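Local coordinates for protein glutamate receptor 1 (Adineta vaga, PDB 4IO3) that probably forms a glutamate-gated ion channel of the ionotropic receptor family, this chain being its ligand-binding domain, held here with aspartate, at residues 103-108 with 178-183. Residues are numbered along the deposited sequence; the frame is centred on the assembly and turned at random.
Sequences SDNSMR and FMDIGT. With ASP (aspartic acid), chain C.
Asp180 meets the bound aspartate with one carboxylate oxygen and Asn105 with the other. Its OD2 accepts a bond from the ligand N at 2.7 Å, while OD1 accepts one from Asn105 ND2 at 3.0 Å. That second bond is fairly straight, 160° at the hydrogen, yet the donor meets OD1 from above the carboxylate plane; amide and carboxylate stand nearly perpendicular, and Asp180 OD1 lies close to the amide plane of Asn105. With CG anti to the backbone N (chi1 -178°), the amide reaches over to the carboxylate. Asn105 ND2 also bonds Ser205 OG, and Asn105 OD1 takes a bond at 2.6 Å from a water that in turn accepts a hydrogen bond from Gly182 N, so both ends of the amide are fixed. A leucine in place of Asn105 would probably leave Asp180 OD1 without this donor and the ligand-binding carboxylate freer to turn. The two strands run antiparallel: Arg108 and Met179 form a hydrogen-bonded pair, Arg108 N to Met179 O at 2.9 Å and Met179 N to Arg108 O at 3.0 Å. At the next, non-hydrogen-bonded pair, Met107 and Asp180, strand 176-180 gives way to helix 181-190, whose first amide, Ile181 N, still bonds Ser106 O at 2.8 Å. This strand-to-helix junction belongs to one lobe of the two-lobed, periplasmic-binding-protein-like clamshell and places Asp180 at the cleft, where Arg92, Thr87 and Arg136 also bind the ligand. Packing flanks the junction. Met107 CG lies 3.7 Å from Asp180 OD1, and its SD rests near Phe178 CB. Ile181 presents CG2 to Ser106 OG and CD1, at 3.8 Å, to Arg108 CD; the guanidinium continues beyond to Gly199 O through NH2.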
loop_
_atom_site.group_PDB
_atom_site.type_symbol
_atom_site.label_atom_id
_atom_site.label_comp_id
_atom_site.label_asym_id
_atom_site.label_seq_id
_atom_site.Cartn_x
_atom_site.Cartn_y
_atom_site.Cartn_z
ATOM N N SER A 103 5.026 -0.489 -4.268
ATOM C CA SER A 103 4.622 0.869 -4.645
ATOM C C SER A 103 3.126 0.985 -4.518
ATOM O O SER A 103 2.414 0.005 -4.741
ATOM C CB SER A 103 4.972 1.167 -6.112
ATOM O OG SER A 103 4.618 2.497 -6.501
ATOM N N ASP A 104 2.654 2.169 -4.166
ATOM C CA ASP A 104 1.250 2.456 -4.339
ATOM C C ASP A 104 1.011 2.694 -5.832
ATOM O O ASP A 104 1.944 2.798 -6.629
ATOM C CB ASP A 104 0.791 3.618 -3.446
ATOM C CG ASP A 104 1.632 4.868 -3.603
ATOM O OD1 ASP A 104 2.309 5.024 -4.641
ATOM O OD2 ASP A 104 1.610 5.707 -2.673
ATOM N N ASN A 105 -0.244 2.753 -6.221
ATOM C CA ASN A 105 -0.587 2.962 -7.626
ATOM C C ASN A 105 -1.981 3.537 -7.687
ATOM O O ASN A 105 -2.746 3.451 -6.732
ATOM C CB ASN A 105 -0.523 1.650 -8.433
ATOM C CG ASN A 105 -0.828 1.842 -9.927
ATOM O OD1 ASN A 105 -0.160 2.636 -10.615
ATOM N ND2 ASN A 105 -1.837 1.126 -10.432
ATOM N N SER A 106 -2.274 4.173 -8.806
ATOM C CA SER A 106 -3.626 4.574 -9.144
ATOM C C SER A 106 -3.584 4.780 -10.638
ATOM O O SER A 106 -2.495 4.769 -11.235
ATOM C CB SER A 106 -4.027 5.875 -8.438
ATOM O OG SER A 106 -3.091 6.920 -8.699
ATOM N N MET A 107 -4.733 5.029 -11.242
ATOM C CA MET A 107 -4.791 5.291 -12.680
ATOM C C MET A 107 -5.234 6.691 -12.981
ATOM O O MET A 107 -5.878 7.331 -12.152
ATOM C CB MET A 107 -5.721 4.307 -13.404
ATOM C CG MET A 107 -5.187 2.874 -13.397
ATOM S SD MET A 107 -6.125 1.736 -14.432
ATOM C CE MET A 107 -7.539 1.430 -13.357
ATOM N N ARG A 108 -4.880 7.152 -14.181
ATOM C CA ARG A 108 -5.384 8.415 -14.695
ATOM C C ARG A 108 -5.889 8.263 -16.117
ATOM O O ARG A 108 -5.569 7.287 -16.798
ATOM C CB ARG A 108 -4.276 9.466 -14.592
ATOM C CG ARG A 108 -3.913 9.676 -13.111
ATOM C CD ARG A 108 -3.430 11.043 -12.794
ATOM N NE ARG A 108 -4.346 12.100 -13.204
ATOM C CZ ARG A 108 -3.959 13.340 -13.475
ATOM N NH1 ARG A 108 -2.667 13.663 -13.380
ATOM N NH2 ARG A 108 -4.846 14.251 -13.838
ATOM N N PHE A 178 -6.948 4.621 -20.243
ATOM C CA PHE A 178 -6.503 4.642 -18.838
ATOM C C PHE A 178 -5.059 4.199 -18.737
ATOM O O PHE A 178 -4.631 3.298 -19.456
ATOM C CB PHE A 178 -7.313 3.658 -17.989
ATOM C CG PHE A 178 -8.803 3.866 -17.999
ATOM C CD1 PHE A 178 -9.376 5.077 -18.310
ATOM C CD2 PHE A 178 -9.631 2.811 -17.623
ATOM C CE1 PHE A 178 -10.764 5.232 -18.294
ATOM C CE2 PHE A 178 -10.997 2.948 -17.593
ATOM C CZ PHE A 178 -11.580 4.150 -17.925
ATOM N N MET A 179 -4.316 4.771 -17.796
ATOM C CA MET A 179 -2.948 4.353 -17.582
ATOM C C MET A 179 -2.577 4.486 -16.122
ATOM O O MET A 179 -2.992 5.428 -15.470
ATOM C CB MET A 179 -2.048 5.244 -18.446
ATOM C CG MET A 179 -0.720 4.688 -18.753
ATOM S SD MET A 179 0.174 5.658 -20.003
ATOM C CE MET A 179 1.717 4.795 -19.752
ATOM N N ASP A 180 -1.737 3.583 -15.623
ATOM C CA ASP A 180 -1.167 3.727 -14.290
ATOM C C ASP A 180 -0.405 5.057 -14.165
ATOM O O ASP A 180 0.297 5.468 -15.088
ATOM C CB ASP A 180 -0.161 2.606 -14.010
ATOM C CG ASP A 180 -0.789 1.226 -13.879
ATOM O OD1 ASP A 180 -1.966 1.073 -13.461
ATOM O OD2 ASP A 180 -0.050 0.247 -14.154
ATOM N N ILE A 181 -0.490 5.682 -13.000
ATOM C CA ILE A 181 0.020 7.035 -12.833
ATOM C C ILE A 181 1.538 7.178 -12.986
ATOM O O ILE A 181 2.003 8.133 -13.585
ATOM C CB ILE A 181 -0.446 7.604 -11.475
ATOM C CG1 ILE A 181 -0.125 9.095 -11.360
ATOM C CG2 ILE A 181 0.148 6.839 -10.330
ATOM C CD1 ILE A 181 -0.898 9.769 -10.189
ATOM N N GLY A 182 2.319 6.230 -12.470
ATOM C CA GLY A 182 3.769 6.326 -12.565
ATOM C C GLY A 182 4.285 6.366 -13.984
ATOM O O GLY A 182 4.999 7.290 -14.378
ATOM N N THR A 183 3.901 5.375 -14.778
ATOM C CA THR A 183 4.276 5.351 -16.189
ATOM C C THR A 183 3.557 6.428 -17.021
ATOM O O THR A 183 4.114 6.949 -17.996
ATOM C CB THR A 183 4.073 3.933 -16.798
ATOM O OG1 THR A 183 2.726 3.490 -16.545
ATOM C CG2 THR A 183 5.062 2.961 -16.187
HETATM N N ASP C . -0.502 -2.358 -13.820
HETATM C CA ASP C . -1.338 -2.965 -14.889
HETATM C C ASP C . -1.632 -4.410 -14.573
HETATM O O ASP C . -0.986 -5.046 -13.691
HETATM C CB ASP C . -0.648 -2.900 -16.265
HETATM C CG ASP C . -0.768 -1.545 -16.918
HETATM O OD1 ASP C . 0.178 -1.151 -17.671
HETATM O OD2 ASP C . -1.805 -0.868 -16.701
HETATM O OXT ASP C . -2.526 -4.980 -15.213
HETATM O O HOH W 1 2.164 3.789 -10.855
#